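PDB 3LOV: protoporphyrinogen oxidase from Exiguobacterium sibiricum, which probably catalyses the FAD-dependent, oxygen-dependent oxidation of coproporphyrinogen III to coproporphyrin III in bacterial heme b biosynthesis. Local coordinates for residues His308-Gln319 with Asp356-Pro367; Ser322-Phe330 with Ala342-Trp350. All coordinates share one frame; numbering follows the deposited sequence.

Contact 1 of 2, residues His308-Gln319 with Asp356-Pro367. With FAD (flavin-adenine dinucleotide), chain B.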
loop_
_atom_site.group_PDB
_atom_site.type_symbol
_atom_site.label_atom_id
_atom_site.label_comp_id
_atom_site.label_asym_id
_atom_site.label_seq_id
_atom_site.Cartn_x
_atom_site.Cartn_y
_atom_site.Cartn_z
ATOM N N HIS A 308 2.149 11.089 3.304
ATOM C CA HIS A 308 0.877 11.714 3.693
ATOM C C HIS A 308 0.097 10.759 4.598
ATOM O O HIS A 308 0.391 9.546 4.650
ATOM C CB HIS A 308 0.075 12.128 2.438
ATOM C CG HIS A 308 -0.512 10.981 1.683
ATOM N ND1 HIS A 308 0.179 10.297 0.704
ATOM C CD2 HIS A 308 -1.730 10.393 1.767
ATOM C CE1 HIS A 308 -0.583 9.332 0.224
ATOM N NE2 HIS A 308 -1.748 9.368 0.847
ATOM N N SER A 309 -0.890 11.301 5.312
ATOM C CA SER A 309 -1.761 10.531 6.200
ATOM C C SER A 309 -3.086 10.215 5.549
ATOM O O SER A 309 -3.589 10.985 4.757
ATOM C CB SER A 309 -2.049 11.301 7.505
ATOM O OG SER A 309 -0.835 11.538 8.186
ATOM N N THR A 310 -3.657 9.087 5.949
ATOM C CA THR A 310 -4.914 8.604 5.430
ATOM C C THR A 310 -5.821 8.254 6.606
ATOM O O THR A 310 -5.348 7.712 7.608
ATOM C CB THR A 310 -4.724 7.311 4.552
ATOM O OG1 THR A 310 -3.752 7.546 3.518
ATOM C CG2 THR A 310 -6.068 6.865 3.911
ATOM N N ALA A 311 -7.102 8.594 6.497
ATOM C CA ALA A 311 -8.148 8.002 7.352
ATOM C C ALA A 311 -9.066 7.079 6.526
ATOM O O ALA A 311 -9.395 7.374 5.362
ATOM C CB ALA A 311 -8.983 9.072 8.016
ATOM N N THR A 312 -9.476 5.963 7.124
ATOM C CA THR A 312 -10.567 5.184 6.574
ATOM C C THR A 312 -11.790 5.412 7.462
ATOM O O THR A 312 -11.699 5.433 8.700
ATOM C CB THR A 312 -10.222 3.682 6.432
ATOM O OG1 THR A 312 -9.975 3.118 7.722
ATOM C CG2 THR A 312 -8.984 3.483 5.517
ATOM N N VAL A 313 -12.930 5.636 6.817
ATOM C CA VAL A 313 -14.165 5.928 7.524
ATOM C C VAL A 313 -15.183 4.928 6.973
ATOM O O VAL A 313 -15.527 4.977 5.805
ATOM C CB VAL A 313 -14.608 7.402 7.351
ATOM C CG1 VAL A 313 -15.926 7.676 8.157
ATOM C CG2 VAL A 313 -13.476 8.352 7.778
ATOM N N THR A 314 -15.571 3.976 7.807
ATOM C CA THR A 314 -16.425 2.883 7.396
ATOM C C THR A 314 -17.784 3.133 7.999
ATOM O O THR A 314 -17.881 3.408 9.177
ATOM C CB THR A 314 -15.896 1.510 7.859
ATOM O OG1 THR A 314 -14.720 1.162 7.103
ATOM C CG2 THR A 314 -16.975 0.441 7.651
HETATM N N MSE A 315 -18.822 3.079 7.165
HETATM C CA MSE A 315 -20.213 3.277 7.614
HETATM C C MSE A 315 -21.036 2.010 7.376
HETATM O O MSE A 315 -21.113 1.532 6.242
HETATM C CB MSE A 315 -20.842 4.424 6.842
HETATM C CG MSE A 315 -20.327 5.769 7.264
HETATM SE SE MSE A 315 -20.424 7.052 5.832
HETATM C CE MSE A 315 -20.467 8.501 7.077
ATOM N N ILE A 316 -21.612 1.486 8.462
ATOM C CA ILE A 316 -22.417 0.278 8.457
ATOM C C ILE A 316 -23.869 0.731 8.418
ATOM O O ILE A 316 -24.317 1.453 9.284
ATOM C CB ILE A 316 -22.193 -0.594 9.724
ATOM C CG1 ILE A 316 -20.821 -1.298 9.679
ATOM C CG2 ILE A 316 -23.335 -1.647 9.854
ATOM C CD1 ILE A 316 -20.297 -1.776 11.035
ATOM N N PHE A 317 -24.590 0.294 7.394
ATOM C CA PHE A 317 -26.017 0.566 7.248
ATOM C C PHE A 317 -26.796 -0.717 7.288
ATOM O O PHE A 317 -26.312 -1.748 6.807
ATOM C CB PHE A 317 -26.285 1.158 5.875
ATOM C CG PHE A 317 -25.594 2.453 5.635
ATOM C CD1 PHE A 317 -26.205 3.656 5.994
ATOM C CD2 PHE A 317 -24.327 2.477 5.058
ATOM C CE1 PHE A 317 -25.567 4.871 5.761
ATOM C CE2 PHE A 317 -23.695 3.677 4.819
ATOM C CZ PHE A 317 -24.303 4.881 5.176
ATOM N N ASP A 318 -28.030 -0.660 7.782
ATOM C CA ASP A 318 -28.947 -1.779 7.590
ATOM C C ASP A 318 -29.051 -2.062 6.084
ATOM O O ASP A 318 -28.972 -1.142 5.266
ATOM C CB ASP A 318 -30.320 -1.487 8.218
ATOM C CG ASP A 318 -30.355 -1.797 9.711
ATOM O OD1 ASP A 318 -29.889 -2.896 10.093
ATOM O OD2 ASP A 318 -30.848 -0.950 10.499
ATOM N N GLN A 319 -29.167 -3.342 5.729
ATOM C CA GLN A 319 -29.140 -3.761 4.332
ATOM C C GLN A 319 -30.074 -2.884 3.517
ATOM O O GLN A 319 -31.186 -2.602 3.950
ATOM C CB GLN A 319 -29.536 -5.228 4.208
ATOM C CG GLN A 319 -29.379 -5.779 2.796
ATOM C CD GLN A 319 -28.525 -7.041 2.748
ATOM O OE1 GLN A 319 -27.427 -7.079 3.300
ATOM N NE2 GLN A 319 -29.020 -8.069 2.074
ATOM N N ASP A 356 -25.150 -9.365 5.976
ATOM C CA ASP A 356 -26.521 -8.837 5.929
ATOM C C ASP A 356 -26.584 -7.340 6.093
ATOM O O ASP A 356 -27.470 -6.816 6.773
ATOM C CB ASP A 356 -27.344 -9.496 7.018
ATOM C CG ASP A 356 -27.500 -10.968 6.776
ATOM O OD1 ASP A 356 -28.131 -11.311 5.751
ATOM O OD2 ASP A 356 -26.954 -11.763 7.572
ATOM N N HIS A 357 -25.637 -6.645 5.474
ATOM C CA HIS A 357 -25.565 -5.202 5.602
ATOM C C HIS A 357 -24.943 -4.558 4.390
ATOM O O HIS A 357 -24.310 -5.219 3.574
ATOM C CB HIS A 357 -24.734 -4.811 6.832
ATOM C CG HIS A 357 -25.309 -5.271 8.130
ATOM N ND1 HIS A 357 -25.252 -6.585 8.541
ATOM C CD2 HIS A 357 -25.917 -4.589 9.129
ATOM C CE1 HIS A 357 -25.798 -6.691 9.738
ATOM N NE2 HIS A 357 -26.215 -5.495 10.115
ATOM N N THR A 358 -25.137 -3.243 4.303
ATOM C CA THR A 358 -24.511 -2.418 3.315
ATOM C C THR A 358 -23.429 -1.689 4.083
ATOM O O THR A 358 -23.714 -0.974 5.059
ATOM C CB THR A 358 -25.517 -1.445 2.704
ATOM O OG1 THR A 358 -26.502 -2.203 1.990
ATOM C CG2 THR A 358 -24.855 -0.473 1.735
ATOM N N VAL A 359 -22.180 -1.881 3.655
ATOM C CA VAL A 359 -21.055 -1.236 4.322
ATOM C C VAL A 359 -20.212 -0.478 3.324
ATOM O O VAL A 359 -19.738 -1.064 2.335
ATOM C CB VAL A 359 -20.208 -2.260 5.043
ATOM C CG1 VAL A 359 -19.062 -1.571 5.802
ATOM C CG2 VAL A 359 -21.109 -3.113 5.987
ATOM N N LEU A 360 -20.030 0.817 3.599
ATOM C CA LEU A 360 -19.222 1.694 2.760
ATOM C C LEU A 360 -17.918 2.040 3.513
ATOM O O LEU A 360 -17.937 2.354 4.697
ATOM C CB LEU A 360 -20.003 2.961 2.341
ATOM C CG LEU A 360 -21.312 2.826 1.511
ATOM C CD1 LEU A 360 -21.940 4.202 1.199
ATOM C CD2 LEU A 360 -21.088 2.074 0.196
ATOM N N ARG A 361 -16.781 1.940 2.836
ATOM C CA ARG A 361 -15.482 2.374 3.419
ATOM C C ARG A 361 -14.904 3.485 2.542
ATOM O O ARG A 361 -14.548 3.236 1.399
ATOM C CB ARG A 361 -14.451 1.229 3.579
ATOM C CG ARG A 361 -13.190 1.684 4.396
ATOM C CD ARG A 361 -12.266 0.583 4.919
ATOM N NE ARG A 361 -11.379 0.059 3.896
ATOM C CZ ARG A 361 -10.131 -0.395 4.105
ATOM N NH1 ARG A 361 -9.579 -0.420 5.318
ATOM N NH2 ARG A 361 -9.425 -0.822 3.078
ATOM N N ALA A 362 -14.896 4.709 3.062
ATOM C CA ALA A 362 -14.315 5.856 2.369
ATOM C C ALA A 362 -12.876 6.093 2.854
ATOM O O ALA A 362 -12.542 5.838 3.999
ATOM C CB ALA A 362 -15.181 7.111 2.540
ATOM N N PHE A 363 -12.020 6.534 1.937
ATOM C CA PHE A 363 -10.658 6.948 2.252
ATOM C C PHE A 363 -10.558 8.468 2.137
ATOM O O PHE A 363 -11.199 9.085 1.256
ATOM C CB PHE A 363 -9.673 6.319 1.273
ATOM C CG PHE A 363 -9.549 4.826 1.414
ATOM C CD1 PHE A 363 -10.536 3.985 0.943
ATOM C CD2 PHE A 363 -8.420 4.265 1.984
ATOM C CE1 PHE A 363 -10.409 2.600 1.057
ATOM C CE2 PHE A 363 -8.289 2.861 2.103
ATOM C CZ PHE A 363 -9.265 2.051 1.640
ATOM N N VAL A 364 -9.766 9.066 3.025
ATOM C CA VAL A 364 -9.510 10.524 3.042
ATOM C C VAL A 364 -8.008 10.738 3.221
ATOM O O VAL A 364 -7.393 10.090 4.074
ATOM C CB VAL A 364 -10.258 11.246 4.216
ATOM C CG1 VAL A 364 -9.768 12.703 4.349
ATOM C CG2 VAL A 364 -11.795 11.228 4.018
ATOM N N GLY A 365 -7.423 11.637 2.425
ATOM C CA GLY A 365 -6.021 11.971 2.530
ATOM C C GLY A 365 -5.287 11.818 1.211
ATOM O O GLY A 365 -5.381 10.777 0.576
ATOM N N ARG A 366 -4.588 12.878 0.797
ATOM C CA ARG A 366 -3.698 12.875 -0.391
ATOM C C ARG A 366 -2.389 13.556 -0.058
ATOM O O ARG A 366 -2.326 14.320 0.915
ATOM C CB ARG A 366 -4.333 13.683 -1.546
ATOM C CG ARG A 366 -5.718 13.250 -1.968
ATOM C CD ARG A 366 -6.167 14.149 -3.091
ATOM N NE ARG A 366 -7.479 13.786 -3.587
ATOM C CZ ARG A 366 -7.704 12.840 -4.495
ATOM N NH1 ARG A 366 -6.704 12.162 -5.017
ATOM N NH2 ARG A 366 -8.942 12.565 -4.858
ATOM N N PRO A 367 -1.358 13.350 -0.885
ATOM C CA PRO A 367 -0.112 14.056 -0.601
ATOM C C PRO A 367 -0.295 15.584 -0.785
ATOM O O PRO A 367 -0.848 16.063 -1.809
ATOM C CB PRO A 367 0.862 13.481 -1.632
ATOM C CG PRO A 367 -0.040 12.933 -2.716
ATOM C CD PRO A 367 -1.211 12.412 -2.010
HETATM P PA FAD B . 3.821 -0.536 10.218
HETATM O O1A FAD B . 2.588 -1.339 9.974
HETATM O O2A FAD B . 3.722 0.944 10.207
HETATM O O5B FAD B . 4.445 -0.993 11.608
HETATM C C5B FAD B . 5.424 -0.246 12.285
HETATM C C4B FAD B . 5.469 -0.747 13.733
HETATM O O4B FAD B . 6.581 -0.180 14.429
HETATM C C3B FAD B . 4.194 -0.388 14.468
HETATM O O3B FAD B . 3.679 -1.489 15.196
HETATM C C2B FAD B . 4.676 0.741 15.359
HETATM O O2B FAD B . 3.983 0.829 16.553
HETATM C C1B FAD B . 6.114 0.356 15.635
HETATM N N9A FAD B . 7.000 1.455 16.050
HETATM C C8A FAD B . 7.040 2.786 15.694
HETATM N N7A FAD B . 8.051 3.410 16.350
HETATM C C5A FAD B . 8.664 2.477 17.139
HETATM C C6A FAD B . 9.755 2.511 18.010
HETATM N N6A FAD B . 10.460 3.625 18.191
HETATM N N1A FAD B . 10.136 1.359 18.680
HETATM C C2A FAD B . 9.475 0.174 18.461
HETATM N N3A FAD B . 8.413 0.135 17.577
HETATM C C4A FAD B . 8.010 1.262 16.954
HETATM N N1 FAD B . -0.779 -2.796 1.415
HETATM C C2 FAD B . -1.357 -3.815 0.710
HETATM O O2 FAD B . -0.678 -4.774 0.316
HETATM N N3 FAD B . -2.696 -3.762 0.415
HETATM C C4 FAD B . -3.471 -2.722 0.781
HETATM O O4 FAD B . -4.658 -2.755 0.514
HETATM C C4X FAD B . -2.911 -1.662 1.462
HETATM N N5 FAD B . -3.711 -0.612 1.882
HETATM C C5X FAD B . -3.119 0.436 2.592
HETATM C C6 FAD B . -3.897 1.527 2.993
HETATM C C7 FAD B . -3.313 2.588 3.705
HETATM C C7M FAD B . -4.156 3.751 4.141
HETATM C C8 FAD B . -1.951 2.548 4.052
HETATM C C8M FAD B . -1.275 3.678 4.808
HETATM C C9 FAD B . -1.169 1.461 3.671
HETATM C C9A FAD B . -1.737 0.397 2.933
HETATM N N10 FAD B . -0.953 -0.697 2.547
HETATM C C10 FAD B . -1.550 -1.721 1.801
HETATM C "C1'" FAD B . 0.523 -0.809 2.846
HETATM C "C2'" FAD B . 0.704 -1.664 4.125
HETATM O "O2'" FAD B . 0.108 -1.005 5.180
HETATM C "C3'" FAD B . 2.175 -1.923 4.477
HETATM O "O3'" FAD B . 2.636 -2.879 3.531
HETATM C "C4'" FAD B . 2.438 -2.517 5.885
HETATM O "O4'" FAD B . 1.444 -2.269 6.861
HETATM C "C5'" FAD B . 3.718 -1.969 6.487
HETATM O "O5'" FAD B . 3.985 -2.650 7.687
HETATM P P FAD B . 5.306 -2.307 8.481
HETATM O O1P FAD B . 6.476 -2.047 7.569
HETATM O O2P FAD B . 5.574 -3.254 9.626
HETATM O O3P FAD B . 4.981 -0.852 9.154
HETATM O O HOH W 1 -4.116 7.734 0.784
#

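Contact 2 of 2, residues Ser322-Phe330 with Ala342-Trp350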
loop_
_atom_site.group_PDB
_atom_site.type_symbol
_atom_site.label_atom_id
_atom_site.label_comp_id
_atom_site.label_asym_id
_atom_site.label_seq_id
_atom_site.Cartn_x
_atom_site.Cartn_y
_atom_site.Cartn_z
ATOM N N SER A 322 -32.061 0.043 -2.249
ATOM C CA SER A 322 -31.363 0.683 -3.375
ATOM C C SER A 322 -29.871 0.847 -3.021
ATOM O O SER A 322 -29.521 1.736 -2.231
ATOM N N LEU A 323 -29.014 -0.016 -3.592
ATOM C CA LEU A 323 -27.565 0.036 -3.362
ATOM C C LEU A 323 -27.040 1.465 -3.567
ATOM O O LEU A 323 -27.253 2.049 -4.636
ATOM C CB LEU A 323 -26.808 -0.913 -4.308
ATOM C CG LEU A 323 -26.987 -2.431 -4.159
ATOM C CD1 LEU A 323 -26.343 -3.181 -5.345
ATOM C CD2 LEU A 323 -26.445 -2.921 -2.807
ATOM N N PRO A 324 -26.365 2.038 -2.544
ATOM C CA PRO A 324 -25.790 3.400 -2.651
ATOM C C PRO A 324 -24.743 3.581 -3.768
ATOM O O PRO A 324 -24.618 4.678 -4.323
ATOM C CB PRO A 324 -25.158 3.640 -1.270
ATOM C CG PRO A 324 -25.802 2.643 -0.343
ATOM C CD PRO A 324 -26.241 1.478 -1.181
ATOM N N ILE A 325 -23.998 2.526 -4.079
ATOM C CA ILE A 325 -23.148 2.498 -5.256
ATOM C C ILE A 325 -23.471 1.182 -6.017
ATOM O O ILE A 325 -23.532 0.111 -5.400
ATOM C CB ILE A 325 -21.625 2.577 -4.888
ATOM C CG1 ILE A 325 -21.373 3.430 -3.627
ATOM C CG2 ILE A 325 -20.839 3.138 -6.060
ATOM C CD1 ILE A 325 -19.969 3.264 -3.029
ATOM N N GLU A 326 -23.687 1.258 -7.337
ATOM C CA GLU A 326 -24.082 0.068 -8.140
ATOM C C GLU A 326 -22.856 -0.701 -8.676
ATOM O O GLU A 326 -22.683 -0.868 -9.898
ATOM C CB GLU A 326 -25.025 0.459 -9.313
ATOM C CG GLU A 326 -26.415 1.012 -8.912
ATOM C CD GLU A 326 -27.256 0.050 -8.059
ATOM O OE1 GLU A 326 -27.171 -1.195 -8.245
ATOM O OE2 GLU A 326 -28.019 0.560 -7.201
ATOM N N GLY A 327 -22.025 -1.186 -7.751
ATOM C CA GLY A 327 -20.771 -1.865 -8.093
ATOM C C GLY A 327 -19.866 -1.990 -6.873
ATOM O O GLY A 327 -20.336 -1.825 -5.740
ATOM N N THR A 328 -18.571 -2.254 -7.074
ATOM C CA THR A 328 -17.678 -2.483 -5.922
ATOM C C THR A 328 -17.180 -1.181 -5.299
ATOM O O THR A 328 -16.922 -1.166 -4.100
ATOM C CB THR A 328 -16.496 -3.359 -6.260
ATOM O OG1 THR A 328 -15.899 -2.884 -7.478
ATOM C CG2 THR A 328 -16.957 -4.841 -6.398
ATOM N N GLY A 329 -17.010 -0.122 -6.109
ATOM C CA GLY A 329 -16.712 1.206 -5.584
ATOM C C GLY A 329 -16.250 2.206 -6.623
ATOM O O GLY A 329 -16.400 1.991 -7.825
ATOM N N PHE A 330 -15.698 3.320 -6.153
ATOM C CA PHE A 330 -15.236 4.386 -7.045
ATOM C C PHE A 330 -13.977 5.085 -6.524
ATOM O O PHE A 330 -13.750 5.114 -5.309
ATOM C CB PHE A 330 -16.362 5.411 -7.315
ATOM C CG PHE A 330 -16.857 6.150 -6.084
ATOM C CD1 PHE A 330 -16.221 7.310 -5.645
ATOM C CD2 PHE A 330 -17.996 5.717 -5.393
ATOM C CE1 PHE A 330 -16.662 7.980 -4.521
ATOM C CE2 PHE A 330 -18.454 6.401 -4.266
ATOM C CZ PHE A 330 -17.790 7.541 -3.839
ATOM N N ALA A 342 -11.668 7.981 -2.406
ATOM C CA ALA A 342 -12.206 6.705 -2.900
ATOM C C ALA A 342 -13.225 6.212 -1.907
ATOM O O ALA A 342 -13.246 6.673 -0.770
ATOM C CB ALA A 342 -11.085 5.638 -3.098
ATOM N N CYS A 343 -14.102 5.322 -2.347
ATOM C CA CYS A 343 -15.056 4.639 -1.472
ATOM C C CYS A 343 -15.316 3.239 -1.996
ATOM O O CYS A 343 -15.387 3.037 -3.212
ATOM C CB CYS A 343 -16.383 5.355 -1.400
ATOM S SG CYS A 343 -17.538 4.624 -0.185
ATOM N N THR A 344 -15.449 2.281 -1.082
ATOM C CA THR A 344 -15.708 0.897 -1.468
ATOM C C THR A 344 -16.982 0.407 -0.802
ATOM O O THR A 344 -17.241 0.736 0.363
ATOM C CB THR A 344 -14.582 -0.022 -1.013
ATOM O OG1 THR A 344 -13.348 0.435 -1.563
ATOM C CG2 THR A 344 -14.856 -1.460 -1.433
ATOM N N ALA A 345 -17.768 -0.352 -1.570
ATOM C CA ALA A 345 -18.905 -1.081 -1.056
ATOM C C ALA A 345 -18.344 -2.405 -0.583
ATOM O O ALA A 345 -18.315 -3.378 -1.333
ATOM C CB ALA A 345 -19.972 -1.287 -2.149
ATOM N N ILE A 346 -17.844 -2.396 0.651
ATOM C CA ILE A 346 -17.186 -3.537 1.268
ATOM C C ILE A 346 -17.997 -4.826 1.118
ATOM O O ILE A 346 -17.453 -5.897 0.816
ATOM C CB ILE A 346 -17.017 -3.297 2.794
ATOM C CG1 ILE A 346 -15.901 -2.293 3.115
ATOM C CG2 ILE A 346 -16.753 -4.618 3.517
ATOM C CD1 ILE A 346 -14.726 -2.282 2.183
ATOM N N ASP A 347 -19.305 -4.732 1.362
ATOM C CA ASP A 347 -20.151 -5.936 1.292
ATOM C C ASP A 347 -20.300 -6.469 -0.140
ATOM O O ASP A 347 -20.620 -7.626 -0.334
ATOM C CB ASP A 347 -21.527 -5.663 1.900
ATOM C CG ASP A 347 -22.272 -4.570 1.155
ATOM O OD1 ASP A 347 -21.885 -3.389 1.286
ATOM O OD2 ASP A 347 -23.220 -4.906 0.427
ATOM N N GLN A 348 -20.092 -5.624 -1.144
ATOM C CA GLN A 348 -20.020 -6.082 -2.539
ATOM C C GLN A 348 -18.655 -6.681 -2.917
ATOM O O GLN A 348 -18.577 -7.574 -3.749
ATOM C CB GLN A 348 -20.310 -4.933 -3.517
ATOM C CG GLN A 348 -21.632 -4.224 -3.324
ATOM C CD GLN A 348 -22.785 -5.120 -3.620
ATOM O OE1 GLN A 348 -23.459 -5.576 -2.699
ATOM N NE2 GLN A 348 -23.009 -5.412 -4.907
ATOM N N LYS A 349 -17.579 -6.163 -2.344
ATOM C CA LYS A 349 -16.229 -6.571 -2.765
ATOM C C LYS A 349 -15.850 -7.861 -2.030
ATOM O O LYS A 349 -15.231 -8.725 -2.617
ATOM C CB LYS A 349 -15.234 -5.444 -2.474
ATOM C CG LYS A 349 -13.767 -5.719 -2.853
ATOM C CD LYS A 349 -12.909 -4.467 -2.640
ATOM C CE LYS A 349 -11.432 -4.709 -2.893
ATOM N NZ LYS A 349 -10.607 -3.711 -2.176
ATOM N N TRP A 350 -16.248 -7.978 -0.768
ATOM C CA TRP A 350 -15.935 -9.143 0.082
ATOM C C TRP A 350 -17.188 -9.845 0.633
ATOM O O TRP A 350 -17.883 -9.306 1.494
ATOM C CB TRP A 350 -15.023 -8.755 1.270
ATOM C CG TRP A 350 -13.802 -8.118 0.831
ATOM C CD1 TRP A 350 -13.500 -6.781 0.914
ATOM C CD2 TRP A 350 -12.685 -8.743 0.193
ATOM N NE1 TRP A 350 -12.271 -6.537 0.342
ATOM C CE2 TRP A 350 -11.749 -7.723 -0.109
ATOM C CE3 TRP A 350 -12.381 -10.060 -0.172
ATOM C CZ2 TRP A 350 -10.533 -7.984 -0.706
ATOM C CZ3 TRP A 350 -11.140 -10.309 -0.782
ATOM C CH2 TRP A 350 -10.252 -9.271 -1.054
#

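Contact 1 of 2, residues His308-Gln319 with Asp356-Pro367
Strands 308-318 and 357-364 pair antiparallel in the mixed sheet of this flavin-containing amine oxidase fold, the first running from the flavin out to the exposed Asp318, the second returning. Eight backbone hydrogen bonds hold the ladder from Ala311-Val364 to Phe317-Thr358, the shortest from Met315 N to Leu360 O at 2.7 Å. The side chains of Thr312, Thr314, Arg361 and Phe363 share one face of the sheet. The methyl CG2 of Thr312 touches the Phe363 ring at CE2 (3.5 Å) and also lies over the Arg361 guanidinium, whose NH1 bonds to Gly58 O. Thr314 OG1 lies beside the backbone N (chi1 -71°), which puts CG2 anti to that N and against Val359 CG1, a tight 3.4 Å. Beyond the regular pairing, Pro367 CD sits over the face of the His308 imidazole, 3.9 Å from its centroid, a CH-pi contact. At the ring edge, in plane, a water lies 2.9 Å from His308 NE2; the same water is bonded to Thr310 OG1 and weakly to Gly365 O. Replacing His308 by alanine removes the imidazole, which would probably leave Pro367 CD without its ring face and the water without one hydrogen-bond partner. Thr310 CB lies 3.6 Å from the flavin methyl C7M, and the chemistry thus changes along the pairing: apolar contact meets the flavin's dimethylbenzene edge, while a water links the polar groups beside it.

Contact 2 of 2, residues Ser322-Phe330 with Ala342-Trp350
Thr328 O accepts the shortest hydrogen bond of this contact, from Ala345 N at 2.8 Å, with the donor tilted 33° out of the carbonyl plane. The methyl CG2 of Thr344 also packs against this oxygen, at 3.4 Å. The bond lies at the end of the beta hairpin formed by strands 329-332 and 340-345, where Ala345 takes the N-cap position of the short helix 346-349. Further into the hairpin, Phe330 and Cys343 form an antiparallel hydrogen-bonded pair through two backbone bonds. Between these two sites Gly329 faces Thr344 in a non-hydrogen-bonded pair, its CA 3.3 Å from Cys343 O; a beta carbon on this backbone would collide with that carbonyl. The Phe330 ring is brought back over its strand partner because CG stands between the backbone N and the carbonyl carbon (chi1 62°). Cys343 CB consequently meets one ring face in a CH-pi contact, 3.6 Å from CZ. Its SG lies obliquely to the same ring in a sulfur-aromatic contact and also meets Ile325 CD1, 4.0 Å away. Leu388 and Ile391 of helix 377-392 add to this apolar cluster. At the helical end, Gly327 O touches Ala345 CB and Gln348 CG, and Thr328 CG2 rests near Lys349 CA. Lys349 NZ forms a salt bridge with Asp60, an FAD-binding residue. The contact therefore combines an apolar, sulfur-containing patch on one side of the hairpin with a short helix, N-capped at Ala345, whose last residue pairs its charge with Asp60.

How the contacts relate
Contacts 1 and 2 have centres 10 Å apart and belong to the same mixed sheet, in which strand 340-345 lies between 329-332 and 357-364, with 307-318 next beyond. Along the chain, strand 307-318 leads into the hairpin of contact 2, and helix 346-349 then returns the chain to strand 357-364, so contact 1 brackets contact 2 in sequence. The two are joined directly: Arg361 N probably bonds to Thr344 O, and Asp347 OD1 to Val359 N. Helix 377-392 covers residues of both on one face. Arg361 on the opposite face, and Lys349 from the short helix, both approach the FAD-binding Asp60, placing both contacts beside the flavin site.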